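Local structure of domain of unknown function (Pectobacterium atrosepticum SCRI1043, 3CJL) at residues A[24-34]-A[52-61]. The protein is of unknown function, a small two-chain assembly of the DUF3861 family whose chain joins a two-stranded antiparallel sheet to a set of helices. Residues are numbered along the deposited sequence; the frame is centred on the assembly and turned at random.
Sequences FSLHDDLFKLL and MVGLKLFGEV. With EDO (1,2-ethanediol), chain C.
K56 and D28 supply the ionic link between the two segments. K56 NZ lies 3.2 Å from D28 OD2, a salt bridge with hydrogen-bond geometry in which the ammonium approaches from above the carboxylate plane, 48° out of it. Bends at chi2 and chi3 of the lysine lay CD and CE along L33 CD2 (CD at 3.7 Å) and leave NZ at D28. NZ also donates to O2 of a 1,2-ethanediol, probably from the crystallisation liquor.

A second polar cluster lies one helical turn on, at E60. Both its carboxylate oxygens lie at the CD2 edge of the H27 imidazole, OE1 3.4 Å from CD2 and OE2 in the ring plane, with ring and carboxylate planes 50° apart; this is a contact rather than a hydrogen bond. The stronger polar partners lie outside: Q64 NE2 for E60 OE2, G1 O for H27 ND1.

Carbon packing, much of it by the stems of K56 and E60, makes up the rest. With CG anti to the backbone N, F24 brings its ring to the helix, where CD2 is 3.4 Å from L57 CD2 and CZ meets V61 CG2. E60 CG lies 3.5 Å from F24 CZ and 3.4 Å from S25 O, while its CB touches L26 CD2. L30 CD1 meets K56 CG. L26 CD2 also lies against the carbonyl oxygen of K56, 3.4 Å away. At the other end L34 CD2 touches M52 CB; the selenomethionine methyl CE is modelled 3.3 Å from L33 CD2, shorter than normal van der Waals contact, so the exact spacing is doubtful.

Strand 24-26 runs nearly perpendicular to helix 52-61 (94°). The end of strand 19-26, the turn and the start of helix 30-37 thus pack on helix 45-64, and A50 and L20 of the second subunit cover F24 and L34. K56 and E60 serve twice, their carbon stems packing mid-interface while their polar ends reach the turn.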
ATOM      1  N   PHE A  24       8.259   1.665  -9.602  1.00 32.78           N
ATOM      2  CA  PHE A  24       7.877   2.660  -8.637  1.00 35.36           C
ATOM      3  C   PHE A  24       9.034   3.111  -7.775  1.00 33.46           C
ATOM      4  O   PHE A  24       9.878   2.321  -7.401  1.00 33.76           O
ATOM      5  CB  PHE A  24       6.713   2.153  -7.801  1.00 38.80           C
ATOM      6  CG  PHE A  24       5.965   3.246  -7.139  1.00 42.61           C
ATOM      7  CD1 PHE A  24       5.318   4.220  -7.918  1.00 43.59           C
ATOM      8  CD2 PHE A  24       5.909   3.324  -5.753  1.00 39.93           C
ATOM      9  CE1 PHE A  24       4.635   5.282  -7.307  1.00 44.20           C
ATOM     10  CE2 PHE A  24       5.217   4.357  -5.140  1.00 44.74           C
ATOM     11  CZ  PHE A  24       4.584   5.343  -5.922  1.00 44.55           C
ATOM     12  N   SER A  25       9.070   4.407  -7.496  1.00 31.93           N
ATOM     13  CA  SER A  25      10.147   5.014  -6.736  1.00 34.77           C
ATOM     14  C   SER A  25       9.629   5.412  -5.350  1.00 34.30           C
ATOM     15  O   SER A  25       8.562   5.980  -5.267  1.00 33.67           O
ATOM     16  CB  SER A  25      10.662   6.241  -7.492  1.00 34.05           C
ATOM     17  OG  SER A  25      11.711   6.871  -6.784  1.00 43.66           O
ATOM     18  N   LEU A  26      10.369   5.071  -4.292  1.00 33.90           N
ATOM     19  CA  LEU A  26      10.048   5.480  -2.922  1.00 35.58           C
ATOM     20  C   LEU A  26      11.226   6.268  -2.408  1.00 35.19           C
ATOM     21  O   LEU A  26      12.367   5.957  -2.724  1.00 34.76           O
ATOM     22  CB  LEU A  26       9.828   4.284  -1.980  1.00 35.85           C
ATOM     23  CG  LEU A  26       8.745   3.258  -2.328  1.00 42.78           C
ATOM     24  CD1 LEU A  26       8.844   2.070  -1.383  1.00 41.67           C
ATOM     25  CD2 LEU A  26       7.338   3.868  -2.307  1.00 43.62           C
ATOM     26  N   HIS A  27      10.945   7.248  -1.563  1.00 35.29           N
ATOM     27  CA  HIS A  27      11.974   8.082  -0.944  1.00 34.90           C
ATOM     28  C   HIS A  27      12.455   7.598   0.415  1.00 36.47           C
ATOM     29  O   HIS A  27      12.949   8.376   1.223  1.00 37.84           O
ATOM     30  CB  HIS A  27      11.485   9.506  -0.917  1.00 33.97           C
ATOM     31  CG  HIS A  27      11.365  10.064  -2.279  1.00 37.14           C
ATOM     32  ND1 HIS A  27      12.474  10.418  -3.009  1.00 43.58           N
ATOM     33  CD2 HIS A  27      10.302  10.221  -3.094  1.00 39.08           C
ATOM     34  CE1 HIS A  27      12.090  10.826  -4.199  1.00 38.86           C
ATOM     35  NE2 HIS A  27      10.776  10.725  -4.275  1.00 40.90           N
ATOM     36  N   ASP A  28      12.297   6.302   0.648  1.00 39.16           N
ATOM     37  CA  ASP A  28      12.903   5.592   1.754  1.00 40.83           C
ATOM     38  C   ASP A  28      13.485   4.302   1.188  1.00 40.24           C
ATOM     39  O   ASP A  28      13.063   3.843   0.126  1.00 41.43           O
ATOM     40  CB  ASP A  28      11.853   5.257   2.800  1.00 42.97           C
ATOM     41  CG  ASP A  28      11.381   6.477   3.573  1.00 50.47           C
ATOM     42  OD1 ASP A  28      12.208   7.059   4.306  1.00 59.60           O
ATOM     43  OD2 ASP A  28      10.182   6.832   3.460  1.00 60.07           O
ATOM     44  N   ASP A  29      14.469   3.750   1.886  1.00 37.61           N
ATOM     45  CA  ASP A  29      15.032   2.453   1.574  1.00 37.04           C
ATOM     46  C   ASP A  29      14.060   1.456   2.191  1.00 35.47           C
ATOM     47  O   ASP A  29      14.105   1.226   3.389  1.00 35.65           O
ATOM     48  CB  ASP A  29      16.438   2.335   2.187  1.00 37.56           C
ATOM     49  CG  ASP A  29      17.098   1.009   1.902  1.00 37.42           C
ATOM     50  OD1 ASP A  29      16.393   0.027   1.610  1.00 42.28           O
ATOM     51  OD2 ASP A  29      18.343   0.937   1.998  1.00 43.29           O
ATOM     52  N   LEU A  30      13.186   0.877   1.363  1.00 34.68           N
ATOM     53  CA  LEU A  30      12.120  -0.017   1.827  1.00 35.09           C
ATOM     54  C   LEU A  30      12.638  -1.255   2.563  1.00 34.26           C
ATOM     55  O   LEU A  30      12.144  -1.594   3.634  1.00 33.50           O
ATOM     56  CB  LEU A  30      11.222  -0.434   0.654  1.00 35.03           C
ATOM     57  CG  LEU A  30      10.070  -1.407   0.913  1.00 37.36           C
ATOM     58  CD1 LEU A  30       9.092  -0.864   1.961  1.00 35.43           C
ATOM     59  CD2 LEU A  30       9.350  -1.691  -0.415  1.00 34.55           C
ATOM     60  N   PHE A  31      13.642  -1.909   1.994  1.00 34.75           N
ATOM     61  CA  PHE A  31      14.239  -3.090   2.616  1.00 36.14           C
ATOM     62  C   PHE A  31      14.907  -2.758   3.950  1.00 36.82           C
ATOM     63  O   PHE A  31      14.825  -3.557   4.869  1.00 38.71           O
ATOM     64  CB  PHE A  31      15.194  -3.798   1.652  1.00 37.22           C
ATOM     65  CG  PHE A  31      14.488  -4.516   0.529  1.00 37.03           C
ATOM     66  CD1 PHE A  31      14.030  -3.830  -0.581  1.00 42.41           C
ATOM     67  CD2 PHE A  31      14.267  -5.881   0.593  1.00 42.68           C
ATOM     68  CE1 PHE A  31      13.351  -4.493  -1.611  1.00 41.57           C
ATOM     69  CE2 PHE A  31      13.611  -6.537  -0.436  1.00 43.35           C
ATOM     70  CZ  PHE A  31      13.157  -5.831  -1.540  1.00 36.50           C
ATOM     71  N   LYS A  32      15.524  -1.581   4.076  1.00 37.49           N
ATOM     72  CA  LYS A  32      16.103  -1.154   5.369  1.00 40.29           C
ATOM     73  C   LYS A  32      14.992  -0.845   6.396  1.00 40.18           C
ATOM     74  O   LYS A  32      15.110  -1.205   7.564  1.00 39.74           O
ATOM     75  CB  LYS A  32      17.041   0.041   5.188  1.00 39.30           C
ATOM     76  CG  LYS A  32      18.007   0.257   6.334  1.00 43.24           C
ATOM     77  CD  LYS A  32      18.956   1.429   6.056  1.00 44.29           C
ATOM     78  CE  LYS A  32      20.320   1.247   6.735  1.00 52.33           C
ATOM     79  NZ  LYS A  32      20.260   1.134   8.225  1.00 56.26           N
ATOM     80  N   LEU A  33      13.910  -0.216   5.939  1.00 41.00           N
ATOM     81  CA  LEU A  33      12.734   0.073   6.776  1.00 42.22           C
ATOM     82  C   LEU A  33      12.079  -1.232   7.293  1.00 42.51           C
ATOM     83  O   LEU A  33      11.693  -1.324   8.472  1.00 39.75           O
ATOM     84  CB  LEU A  33      11.726   0.936   5.996  1.00 42.06           C
ATOM     85  CG  LEU A  33      10.751   1.849   6.744  1.00 44.67           C
ATOM     86  CD1 LEU A  33      11.494   2.968   7.465  1.00 47.85           C
ATOM     87  CD2 LEU A  33       9.710   2.464   5.781  1.00 45.98           C
ATOM     88  N   LEU A  34      11.988  -2.243   6.425  1.00 41.92           N
ATOM     89  CA  LEU A  34      11.443  -3.555   6.812  1.00 43.79           C
ATOM     90  C   LEU A  34      12.288  -4.277   7.885  1.00 45.22           C
ATOM     91  O   LEU A  34      11.727  -4.873   8.801  1.00 44.19           O
ATOM     92  CB  LEU A  34      11.218  -4.458   5.583  1.00 42.66           C
ATOM     93  CG  LEU A  34      10.070  -4.041   4.653  1.00 44.76           C
ATOM     94  CD1 LEU A  34      10.105  -4.822   3.360  1.00 41.84           C
ATOM     95  CD2 LEU A  34       8.705  -4.185   5.325  1.00 44.70           C
HETATM   96  N   MSE A  52       3.551  -2.389   5.814  1.00 37.22           N
HETATM   97  CA  MSE A  52       4.607  -1.425   5.485  1.00 37.17           C
HETATM   98  C   MSE A  52       4.767  -1.217   3.987  1.00 36.44           C
HETATM   99  O   MSE A  52       4.917  -0.095   3.539  1.00 36.71           O
HETATM  100  CB  MSE A  52       5.920  -1.861   6.120  1.00 38.49           C
HETATM  101  CG  MSE A  52       5.925  -1.700   7.659  1.00 47.50           C
HETATM  102 SE   MSE A  52       5.774   0.174   8.301  0.75 54.85          SE
HETATM  103  CE  MSE A  52       7.015   0.917   7.017  1.00 45.84           C
ATOM    104  N   VAL A  53       4.690  -2.288   3.202  1.00 35.62           N
ATOM    105  CA  VAL A  53       4.747  -2.168   1.736  1.00 33.98           C
ATOM    106  C   VAL A  53       3.560  -1.362   1.220  1.00 33.18           C
ATOM    107  O   VAL A  53       3.724  -0.447   0.411  1.00 33.22           O
ATOM    108  CB  VAL A  53       4.787  -3.556   1.046  1.00 35.37           C
ATOM    109  CG1 VAL A  53       4.563  -3.439  -0.470  1.00 34.60           C
ATOM    110  CG2 VAL A  53       6.111  -4.248   1.338  1.00 33.28           C
ATOM    111  N   GLY A  54       2.371  -1.706   1.697  1.00 32.85           N
ATOM    112  CA  GLY A  54       1.151  -1.048   1.280  1.00 33.62           C
ATOM    113  C   GLY A  54       1.114   0.421   1.614  1.00 32.20           C
ATOM    114  O   GLY A  54       0.798   1.236   0.753  1.00 32.16           O
ATOM    115  N   LEU A  55       1.465   0.741   2.856  1.00 33.10           N
ATOM    116  CA  LEU A  55       1.557   2.128   3.345  1.00 34.78           C
ATOM    117  C   LEU A  55       2.559   3.034   2.573  1.00 34.90           C
ATOM    118  O   LEU A  55       2.261   4.193   2.284  1.00 34.25           O
ATOM    119  CB  LEU A  55       1.951   2.088   4.816  1.00 33.98           C
ATOM    120  CG  LEU A  55       2.021   3.374   5.618  1.00 37.82           C
ATOM    121  CD1 LEU A  55       0.644   3.975   5.709  1.00 43.47           C
ATOM    122  CD2 LEU A  55       2.591   3.057   6.991  1.00 36.72           C
ATOM    123  N   LYS A  56       3.759   2.518   2.297  1.00 36.12           N
ATOM    124  CA  LYS A  56       4.758   3.250   1.524  1.00 35.94           C
ATOM    125  C   LYS A  56       4.323   3.444   0.065  1.00 35.94           C
ATOM    126  O   LYS A  56       4.566   4.491  -0.508  1.00 39.82           O
ATOM    127  CB  LYS A  56       6.132   2.569   1.560  1.00 37.83           C
ATOM    128  CG  LYS A  56       6.769   2.339   2.928  1.00 37.80           C
ATOM    129  CD  LYS A  56       6.683   3.495   3.917  1.00 46.16           C
ATOM    130  CE  LYS A  56       7.576   4.624   3.580  1.00 47.14           C
ATOM    131  NZ  LYS A  56       7.550   5.625   4.728  1.00 51.37           N
ATOM    132  N   LEU A  57       3.677   2.446  -0.533  1.00 36.58           N
ATOM    133  CA  LEU A  57       3.154   2.582  -1.894  1.00 35.92           C
ATOM    134  C   LEU A  57       2.081   3.651  -1.966  1.00 34.99           C
ATOM    135  O   LEU A  57       2.215   4.571  -2.745  1.00 35.80           O
ATOM    136  CB  LEU A  57       2.598   1.261  -2.440  1.00 35.75           C
ATOM    137  CG  LEU A  57       3.620   0.212  -2.883  1.00 43.05           C
ATOM    138  CD1 LEU A  57       2.906  -1.100  -3.236  1.00 32.91           C
ATOM    139  CD2 LEU A  57       4.473   0.731  -4.055  1.00 34.55           C
ATOM    140  N   PHE A  58       1.034   3.558  -1.146  1.00 35.91           N
ATOM    141  CA  PHE A  58      -0.052   4.543  -1.251  1.00 37.39           C
ATOM    142  C   PHE A  58       0.339   5.911  -0.687  1.00 35.90           C
ATOM    143  O   PHE A  58      -0.065   6.919  -1.242  1.00 36.77           O
ATOM    144  CB  PHE A  58      -1.436   3.965  -0.829  1.00 42.33           C
ATOM    145  CG  PHE A  58      -1.920   4.341   0.541  1.00 40.77           C
ATOM    146  CD1 PHE A  58      -2.546   5.561   0.749  1.00 47.06           C
ATOM    147  CD2 PHE A  58      -1.895   3.415   1.586  1.00 50.23           C
ATOM    148  CE1 PHE A  58      -3.033   5.908   1.994  1.00 48.69           C
ATOM    149  CE2 PHE A  58      -2.408   3.740   2.844  1.00 45.48           C
ATOM    150  CZ  PHE A  58      -2.970   4.991   3.046  1.00 50.89           C
ATOM    151  N   GLY A  59       1.206   5.939   0.327  1.00 34.68           N
ATOM    152  CA  GLY A  59       1.709   7.178   0.910  1.00 35.74           C
ATOM    153  C   GLY A  59       2.570   8.021  -0.016  1.00 35.38           C
ATOM    154  O   GLY A  59       2.451   9.239  -0.033  1.00 36.11           O
ATOM    155  N   GLU A  60       3.442   7.363  -0.767  1.00 34.50           N
ATOM    156  CA  GLU A  60       4.222   8.000  -1.829  1.00 34.88           C
ATOM    157  C   GLU A  60       3.333   8.649  -2.908  1.00 33.15           C
ATOM    158  O   GLU A  60       3.600   9.771  -3.332  1.00 35.55           O
ATOM    159  CB  GLU A  60       5.158   6.967  -2.455  1.00 35.29           C
ATOM    160  CG  GLU A  60       6.020   7.460  -3.598  1.00 39.60           C
ATOM    161  CD  GLU A  60       6.895   8.654  -3.229  1.00 45.50           C
ATOM    162  OE1 GLU A  60       7.452   8.683  -2.103  1.00 46.37           O
ATOM    163  OE2 GLU A  60       7.019   9.560  -4.085  1.00 48.48           O
ATOM    164  N   VAL A  61       2.274   7.972  -3.340  1.00 33.78           N
ATOM    165  CA  VAL A  61       1.361   8.552  -4.352  1.00 34.34           C
ATOM    166  C   VAL A  61       0.675   9.828  -3.847  1.00 36.43           C
ATOM    167  O   VAL A  61       0.545  10.815  -4.575  1.00 38.12           O
ATOM    168  CB  VAL A  61       0.300   7.539  -4.841  1.00 34.30           C
ATOM    169  CG1 VAL A  61      -0.690   8.225  -5.777  1.00 32.42           C
ATOM    170  CG2 VAL A  61       0.965   6.381  -5.568  1.00 32.87           C
TER
HETATM  171  C1  EDO C  88       8.571   4.145   9.707  1.00 62.28           C
HETATM  172  O1  EDO C  88       7.704   3.368  10.549  1.00 63.21           O
HETATM  173  C2  EDO C  88       7.768   4.783   8.573  1.00 61.25           C
HETATM  174  O2  EDO C  88       8.630   5.524   7.689  1.00 58.45           O